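Local coordinates for protein Xaa-Pro dipeptidase (Pyrococcus horikoshii, PDB 1WY2) that probably hydrolyses Xaa-Pro dipeptides to release a nonpolar amino acid and proline, acting as a homodimeric metallopeptidase with two metal ions in each subunit, at residues E137-I142 against Y220-T225; D144-A149 against Y169-N174. One frame throughout, in Å; residues are numbered along the deposited sequence.

Interaction 1 (E137-I142 against Y220-T225); sequences EKACEI and YNSDIT. With ZN (zinc ion), chain D; ZN (zinc ion), chain E.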
ATOM      1  N   GLU A 137       7.877 -16.925  11.367  1.00 17.91           N
ATOM      2  CA  GLU A 137       7.858 -17.121  12.814  1.00 19.85           C
ATOM      3  C   GLU A 137       8.558 -15.964  13.525  1.00 19.05           C
ATOM      4  O   GLU A 137       8.112 -15.521  14.584  1.00 18.21           O
ATOM      5  CB  GLU A 137       8.510 -18.463  13.181  1.00 22.15           C
ATOM      6  CG  GLU A 137       8.488 -18.777  14.674  1.00 27.63           C
ATOM      7  CD  GLU A 137       8.354 -20.263  14.962  1.00 31.23           C
ATOM      8  OE1 GLU A 137       8.934 -21.074  14.208  1.00 33.48           O
ATOM      9  OE2 GLU A 137       7.678 -20.619  15.952  1.00 32.67           O
ATOM     10  N   LYS A 138       9.645 -15.463  12.944  1.00 18.95           N
ATOM     11  CA  LYS A 138      10.360 -14.344  13.552  1.00 19.64           C
ATOM     12  C   LYS A 138       9.501 -13.080  13.495  1.00 18.95           C
ATOM     13  O   LYS A 138       9.501 -12.275  14.429  1.00 19.27           O
ATOM     14  CB  LYS A 138      11.697 -14.097  12.842  1.00 21.98           C
ATOM     15  CG  LYS A 138      12.628 -13.157  13.597  1.00 26.58           C
ATOM     16  CD  LYS A 138      13.055 -13.776  14.921  1.00 30.74           C
ATOM     17  CE  LYS A 138      14.070 -12.917  15.658  1.00 33.55           C
ATOM     18  NZ  LYS A 138      14.512 -13.605  16.910  1.00 34.24           N
ATOM     19  N   ALA A 139       8.767 -12.904  12.399  1.00 17.42           N
ATOM     20  CA  ALA A 139       7.897 -11.739  12.261  1.00 17.06           C
ATOM     21  C   ALA A 139       6.821 -11.819  13.340  1.00 17.11           C
ATOM     22  O   ALA A 139       6.398 -10.803  13.894  1.00 18.39           O
ATOM     23  CB  ALA A 139       7.250 -11.716  10.876  1.00 15.57           C
ATOM     24  N   CYS A 140       6.380 -13.036  13.635  1.00 17.36           N
ATOM     25  CA  CYS A 140       5.360 -13.240  14.653  1.00 17.59           C
ATOM     26  C   CYS A 140       5.936 -12.959  16.037  1.00 18.14           C
ATOM     27  O   CYS A 140       5.222 -12.512  16.933  1.00 18.41           O
ATOM     28  CB  CYS A 140       4.818 -14.673  14.588  1.00 18.30           C
ATOM     29  SG  CYS A 140       3.775 -15.009  13.141  1.00 17.95           S
ATOM     30  N   GLU A 141       7.229 -13.221  16.209  1.00 18.63           N
ATOM     31  CA  GLU A 141       7.888 -12.970  17.489  1.00 20.52           C
ATOM     32  C   GLU A 141       7.901 -11.461  17.723  1.00 19.72           C
ATOM     33  O   GLU A 141       7.688 -10.988  18.839  1.00 18.91           O
ATOM     34  CB  GLU A 141       9.324 -13.501  17.463  1.00 23.51           C
ATOM     35  CG  GLU A 141      10.026 -13.455  18.810  1.00 29.82           C
ATOM     36  CD  GLU A 141      11.480 -13.883  18.724  1.00 34.68           C
ATOM     37  OE1 GLU A 141      12.314 -13.075  18.263  1.00 36.12           O
ATOM     38  OE2 GLU A 141      11.785 -15.031  19.111  1.00 39.30           O
ATOM     39  N   ILE A 142       8.157 -10.712  16.655  1.00 18.03           N
ATOM     40  CA  ILE A 142       8.179  -9.258  16.719  1.00 18.41           C
ATOM     41  C   ILE A 142       6.765  -8.743  16.999  1.00 18.35           C
ATOM     42  O   ILE A 142       6.581  -7.787  17.756  1.00 17.80           O
ATOM     43  CB  ILE A 142       8.708  -8.654  15.393  1.00 18.21           C
ATOM     44  CG1 ILE A 142      10.189  -9.010  15.225  1.00 19.59           C
ATOM     45  CG2 ILE A 142       8.514  -7.137  15.378  1.00 19.79           C
ATOM     46  CD1 ILE A 142      10.795  -8.540  13.926  1.00 22.60           C
ATOM     47  N   TYR A 220       8.406 -11.039   4.717  1.00 18.34           N
ATOM     48  CA  TYR A 220       7.249 -11.820   5.141  1.00 17.14           C
ATOM     49  C   TYR A 220       6.450 -11.132   6.235  1.00 17.40           C
ATOM     50  O   TYR A 220       6.962 -10.276   6.949  1.00 18.04           O
ATOM     51  CB  TYR A 220       7.676 -13.228   5.562  1.00 18.78           C
ATOM     52  CG  TYR A 220       8.052 -14.062   4.359  1.00 17.97           C
ATOM     53  CD1 TYR A 220       9.278 -13.880   3.722  1.00 20.62           C
ATOM     54  CD2 TYR A 220       7.145 -14.964   3.800  1.00 20.03           C
ATOM     55  CE1 TYR A 220       9.593 -14.570   2.555  1.00 20.70           C
ATOM     56  CE2 TYR A 220       7.451 -15.663   2.625  1.00 20.17           C
ATOM     57  CZ  TYR A 220       8.680 -15.456   2.011  1.00 21.47           C
ATOM     58  OH  TYR A 220       8.995 -16.113   0.845  1.00 22.86           O
ATOM     59  N   ASN A 221       5.185 -11.516   6.356  1.00 17.14           N
ATOM     60  CA  ASN A 221       4.283 -10.894   7.318  1.00 17.35           C
ATOM     61  C   ASN A 221       3.863 -11.729   8.517  1.00 17.10           C
ATOM     62  O   ASN A 221       4.040 -12.945   8.547  1.00 18.22           O
ATOM     63  CB  ASN A 221       3.022 -10.437   6.575  1.00 16.12           C
ATOM     64  CG  ASN A 221       3.311  -9.356   5.549  1.00 18.70           C
ATOM     65  OD1 ASN A 221       3.332  -8.172   5.873  1.00 18.39           O
ATOM     66  ND2 ASN A 221       3.547  -9.763   4.304  1.00 17.28           N
ATOM     67  N   SER A 222       3.304 -11.038   9.510  1.00 16.83           N
ATOM     68  CA  SER A 222       2.783 -11.656  10.727  1.00 15.71           C
ATOM     69  C   SER A 222       1.464 -10.936  11.009  1.00 15.05           C
ATOM     70  O   SER A 222       1.231  -9.833  10.508  1.00 14.95           O
ATOM     71  CB  SER A 222       3.756 -11.484  11.899  1.00 16.31           C
ATOM     72  OG  SER A 222       4.084 -10.123  12.101  1.00 18.68           O
ATOM     73  N   ASP A 223       0.603 -11.547  11.810  1.00 15.47           N
ATOM     74  CA  ASP A 223      -0.703 -10.960  12.084  1.00 14.87           C
ATOM     75  C   ASP A 223      -1.204 -11.503  13.414  1.00 14.72           C
ATOM     76  O   ASP A 223      -1.247 -12.717  13.614  1.00 16.01           O
ATOM     77  CB  ASP A 223      -1.652 -11.355  10.945  1.00 14.18           C
ATOM     78  CG  ASP A 223      -2.913 -10.525  10.899  1.00 16.19           C
ATOM     79  OD1 ASP A 223      -3.151  -9.709  11.814  1.00 15.59           O
ATOM     80  OD2 ASP A 223      -3.669 -10.707   9.922  1.00 16.01           O
ATOM     81  N   ILE A 224      -1.578 -10.608  14.323  1.00 14.50           N
ATOM     82  CA  ILE A 224      -2.056 -11.030  15.633  1.00 14.19           C
ATOM     83  C   ILE A 224      -3.073 -10.043  16.206  1.00 13.63           C
ATOM     84  O   ILE A 224      -2.987  -8.845  15.959  1.00 15.13           O
ATOM     85  CB  ILE A 224      -0.861 -11.159  16.623  1.00 15.03           C
ATOM     86  CG1 ILE A 224      -1.331 -11.717  17.966  1.00 17.21           C
ATOM     87  CG2 ILE A 224      -0.207  -9.797  16.836  1.00 15.66           C
ATOM     88  CD1 ILE A 224      -0.204 -11.893  18.989  1.00 18.51           C
ATOM     89  N   THR A 225      -4.052 -10.561  16.944  1.00 13.39           N
ATOM     90  CA  THR A 225      -5.052  -9.717  17.591  1.00 14.91           C
ATOM     91  C   THR A 225      -5.311 -10.224  18.999  1.00 14.46           C
ATOM     92  O   THR A 225      -5.530 -11.416  19.212  1.00 15.75           O
ATOM     93  CB  THR A 225      -6.435  -9.719  16.879  1.00 15.32           C
ATOM     94  OG1 THR A 225      -6.306  -9.262  15.529  1.00 16.18           O
ATOM     95  CG2 THR A 225      -7.399  -8.779  17.613  1.00 16.01           C
TER
HETATM   96 ZN    ZN D 405      -5.018  -9.120  12.269  1.00 17.25          ZN
HETATM   97 ZN    ZN E 406      -5.732 -11.217  10.024  1.00 18.14          ZN
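Ser222 sets its short side chain against the helical turn formed by Ala139 and Cys140, and nearly the whole contact is made there. Its CB lies alongside Ala139, 3.6 Å from Ala139 CB, and also comes to 3.5 Å from Cys140 N. The sulfur of Cys140 approaches the same methylene from the other residue of the turn, with Cys140 SG 3.7 Å from Ser222 CB. Ser222 OG lies between backbone N and carbonyl carbon (chi1 55°), a rotation that leaves it 3.0 Å from Ala139 O, an approach and not an assigned bond. The hydrogen-bond partner of the hydroxyl is the backbone N of Ala215, on the adjoining strand 208-217, and in this way a polar atom in a buried setting is satisfied. Small side chains on both sides let the backbones come close, with 5.0 Å between the CA atoms of Cys140 and Ser222.

The pairing belongs to the pita-bread fold of the M24 metallopeptidases, in which helices cover the back of curved antiparallel strands that carry the metal ligands. One residue along, Asp223 points away from the helix. Its CG is anti to the backbone N (chi1 -164°), and its carboxylate bridges the two zinc ions, OD1 binding the chain D ion at 2.0 Å and OD2 the chain E ion at 2.1 Å. Asp212 and Glu330 join it at one zinc site; His287, Glu316 and Glu330 join it at the other.

Interaction 2 (D144-A149 against Y169-N174); sequences DKAVMA and YLMKMN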
ATOM      1  N   ASP A 144       4.417 -10.386  18.596  1.00 17.26           N
ATOM      2  CA  ASP A 144       4.111 -10.725  19.988  1.00 18.35           C
ATOM      3  C   ASP A 144       4.680  -9.653  20.914  1.00 17.59           C
ATOM      4  O   ASP A 144       4.020  -9.217  21.858  1.00 18.30           O
ATOM      5  CB  ASP A 144       4.706 -12.090  20.372  1.00 18.44           C
ATOM      6  CG  ASP A 144       3.829 -13.258  19.950  1.00 23.13           C
ATOM      7  OD1 ASP A 144       2.587 -13.148  20.058  1.00 23.64           O
ATOM      8  OD2 ASP A 144       4.384 -14.298  19.531  1.00 24.83           O
ATOM      9  N   LYS A 145       5.910  -9.232  20.644  1.00 16.91           N
ATOM     10  CA  LYS A 145       6.547  -8.203  21.462  1.00 17.97           C
ATOM     11  C   LYS A 145       5.770  -6.896  21.379  1.00 18.08           C
ATOM     12  O   LYS A 145       5.651  -6.166  22.365  1.00 18.33           O
ATOM     13  CB  LYS A 145       7.991  -7.973  21.008  1.00 19.05           C
ATOM     14  CG  LYS A 145       8.938  -9.099  21.378  1.00 23.45           C
ATOM     15  CD  LYS A 145      10.348  -8.809  20.901  1.00 27.07           C
ATOM     16  CE  LYS A 145      11.305  -9.895  21.366  1.00 29.19           C
ATOM     17  NZ  LYS A 145      12.701  -9.623  20.918  1.00 30.97           N
ATOM     18  N   ALA A 146       5.234  -6.607  20.196  1.00 17.00           N
ATOM     19  CA  ALA A 146       4.476  -5.379  19.995  1.00 17.21           C
ATOM     20  C   ALA A 146       3.169  -5.412  20.779  1.00 16.94           C
ATOM     21  O   ALA A 146       2.779  -4.417  21.385  1.00 16.46           O
ATOM     22  CB  ALA A 146       4.196  -5.174  18.513  1.00 18.16           C
ATOM     23  N   VAL A 147       2.494  -6.556  20.765  1.00 16.68           N
ATOM     24  CA  VAL A 147       1.238  -6.689  21.492  1.00 17.62           C
ATOM     25  C   VAL A 147       1.467  -6.548  22.996  1.00 17.14           C
ATOM     26  O   VAL A 147       0.682  -5.900  23.691  1.00 18.89           O
ATOM     27  CB  VAL A 147       0.566  -8.047  21.206  1.00 18.83           C
ATOM     28  CG1 VAL A 147      -0.656  -8.226  22.102  1.00 22.95           C
ATOM     29  CG2 VAL A 147       0.155  -8.114  19.742  1.00 20.64           C
ATOM     30  N   MET A 148       2.538  -7.154  23.498  1.00 17.84           N
ATOM     31  CA  MET A 148       2.839  -7.063  24.923  1.00 19.46           C
ATOM     32  C   MET A 148       3.147  -5.623  25.295  1.00 19.60           C
ATOM     33  O   MET A 148       2.765  -5.157  26.370  1.00 19.83           O
ATOM     34  CB  MET A 148       4.022  -7.964  25.294  1.00 20.55           C
ATOM     35  CG  MET A 148       3.722  -9.458  25.211  1.00 22.77           C
ATOM     36  SD  MET A 148       2.317  -9.996  26.221  1.00 27.41           S
ATOM     37  CE  MET A 148       3.053  -9.986  27.884  1.00 28.12           C
ATOM     38  N   ALA A 149       3.841  -4.914  24.407  1.00 19.82           N
ATOM     39  CA  ALA A 149       4.171  -3.518  24.660  1.00 19.34           C
ATOM     40  C   ALA A 149       2.896  -2.681  24.642  1.00 19.44           C
ATOM     41  O   ALA A 149       2.752  -1.745  25.428  1.00 19.71           O
ATOM     42  CB  ALA A 149       5.151  -3.002  23.611  1.00 18.49           C
ATOM     43  N   TYR A 169       7.044   1.784  16.475  1.00 16.45           N
ATOM     44  CA  TYR A 169       8.440   2.172  16.628  1.00 16.60           C
ATOM     45  C   TYR A 169       9.193   0.968  17.186  1.00 17.44           C
ATOM     46  O   TYR A 169      10.288   0.647  16.735  1.00 18.04           O
ATOM     47  CB  TYR A 169       8.565   3.365  17.583  1.00 17.11           C
ATOM     48  CG  TYR A 169       9.990   3.720  17.958  1.00 18.65           C
ATOM     49  CD1 TYR A 169      10.583   3.188  19.103  1.00 18.71           C
ATOM     50  CD2 TYR A 169      10.748   4.576  17.161  1.00 18.23           C
ATOM     51  CE1 TYR A 169      11.900   3.504  19.449  1.00 20.01           C
ATOM     52  CE2 TYR A 169      12.065   4.896  17.496  1.00 19.88           C
ATOM     53  CZ  TYR A 169      12.632   4.356  18.642  1.00 20.77           C
ATOM     54  OH  TYR A 169      13.931   4.675  18.975  1.00 20.68           O
ATOM     55  N   LEU A 170       8.593   0.294  18.164  1.00 17.59           N
ATOM     56  CA  LEU A 170       9.220  -0.879  18.763  1.00 18.63           C
ATOM     57  C   LEU A 170       9.461  -1.970  17.723  1.00 18.57           C
ATOM     58  O   LEU A 170      10.524  -2.595  17.706  1.00 20.05           O
ATOM     59  CB  LEU A 170       8.349  -1.432  19.899  1.00 20.89           C
ATOM     60  CG  LEU A 170       8.865  -2.713  20.563  1.00 25.37           C
ATOM     61  CD1 LEU A 170      10.153  -2.414  21.323  1.00 29.81           C
ATOM     62  CD2 LEU A 170       7.810  -3.274  21.506  1.00 27.95           C
ATOM     63  N   MET A 171       8.482  -2.199  16.852  1.00 17.18           N
ATOM     64  CA  MET A 171       8.632  -3.229  15.829  1.00 17.85           C
ATOM     65  C   MET A 171       9.810  -2.917  14.909  1.00 18.19           C
ATOM     66  O   MET A 171      10.601  -3.800  14.581  1.00 19.53           O
ATOM     67  CB  MET A 171       7.348  -3.369  15.005  1.00 17.16           C
ATOM     68  CG  MET A 171       6.199  -4.032  15.762  1.00 18.45           C
ATOM     69  SD  MET A 171       4.891  -4.683  14.676  1.00 19.63           S
ATOM     70  CE  MET A 171       3.935  -3.186  14.363  1.00 19.07           C
ATOM     71  N   LYS A 172       9.927  -1.660  14.504  1.00 18.76           N
ATOM     72  CA  LYS A 172      11.015  -1.247  13.621  1.00 19.20           C
ATOM     73  C   LYS A 172      12.370  -1.401  14.300  1.00 21.24           C
ATOM     74  O   LYS A 172      13.343  -1.832  13.677  1.00 21.59           O
ATOM     75  CB  LYS A 172      10.823   0.208  13.195  1.00 22.30           C
ATOM     76  CG  LYS A 172       9.596   0.432  12.345  1.00 27.05           C
ATOM     77  CD  LYS A 172       9.281   1.912  12.206  1.00 29.37           C
ATOM     78  CE  LYS A 172       7.889   2.115  11.632  1.00 31.96           C
ATOM     79  NZ  LYS A 172       7.517   3.555  11.554  1.00 31.86           N
ATOM     80  N   MET A 173      12.436  -1.054  15.578  1.00 21.41           N
ATOM     81  CA  MET A 173      13.695  -1.156  16.296  1.00 23.02           C
ATOM     82  C   MET A 173      14.052  -2.605  16.594  1.00 23.84           C
ATOM     83  O   MET A 173      15.171  -2.903  17.016  1.00 24.95           O
ATOM     84  CB  MET A 173      13.638  -0.321  17.577  1.00 24.39           C
ATOM     85  CG  MET A 173      13.482   1.175  17.305  1.00 25.74           C
ATOM     86  SD  MET A 173      14.869   1.926  16.392  1.00 28.92           S
ATOM     87  CE  MET A 173      14.514   1.476  14.717  1.00 30.87           C
ATOM     88  N   ASN A 174      13.101  -3.506  16.360  1.00 22.61           N
ATOM     89  CA  ASN A 174      13.335  -4.926  16.573  1.00 23.84           C
ATOM     90  C   ASN A 174      13.596  -5.659  15.262  1.00 22.74           C
ATOM     91  O   ASN A 174      13.609  -6.890  15.221  1.00 23.48           O
ATOM     92  CB  ASN A 174      12.159  -5.562  17.311  1.00 25.73           C
ATOM     93  CG  ASN A 174      12.266  -5.397  18.812  1.00 29.56           C
ATOM     94  OD1 ASN A 174      13.147  -5.976  19.451  1.00 32.09           O
ATOM     95  ND2 ASN A 174      11.379  -4.598  19.383  1.00 32.54           N
TER
HETATM   96  O   HOH W   1      13.569  -7.117  22.723  1.00 53.64           O
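The amide of Asn174 faces the ammonium end of Lys145 across the contact, and its two ends are used differently. Asn174 ND2 turns back to Leu170 O, one helical turn earlier, in a 2.7 Å hydrogen bond that fixes the rotation of the amide; the acceptor is tilted 27° from the amide plane, and the donor stands 49° out of the carbonyl plane rather than on a lone pair. Asn174 OD1 is turned toward Lys145 NZ but stays 4.0 Å from it. A water to one side of the pair accepts from Lys145 NZ at 3.2 Å and gives OD1 only a weak bond. The lysine chain, fully extended beyond CG, reaches along the exposed margin, its side chain crossing that of Asn174 at a slant. The other flat group, the Tyr169 ring, has Met173 CG on one face, 3.5 Å above the plane and offset toward the rim.

Beside it the packing is apolar. Leu170 has CG anti to its own N, a rotamer that carries CD2 across to the opposing helix; there it presses on Ala149 CB at 3.4 Å, tighter than usual van der Waals contact, and lies 3.7 Å from Lys145 O. In the buried pair, Met171 lays its CG against Ala146 CB at 3.6 Å, the sulfur following alongside.

Around Ala146 and Ala149 the axes of segments 144-149 and 169-173 approach to 9.4 Å at 147°, part of the antiparallel hairpin of helices 130-153 and 160-173. Ala146 and Met171 both rest on strand 208-217, Met171 also reaching Pro179 of strand 178-179, while on helix 160-173 Lys172 makes a salt bridge to Glu168 of the second subunit and Tyr169 packs on Ala165 of the second subunit.

Helix 130-153 serves both contacts, meeting strand 220-229 in interaction 1 and helix 160-173 in interaction 2. Interaction 1 is wholly buried, small-residue packing directly behind a metal ligand; interaction 2 runs from a buried apolar side to a solvent-exposed margin where a water links the lysine only weakly to the amide, and its second helix also faces the other subunit. The two contacts touch one another: Ile224 CG2 packs against Val147 CG2 at 3.4 Å, and Ile142 CG2 meets Met171 CG at 3.9 Å. Helix 130-153 packs on the metal-bearing strand and alongside helix 160-173.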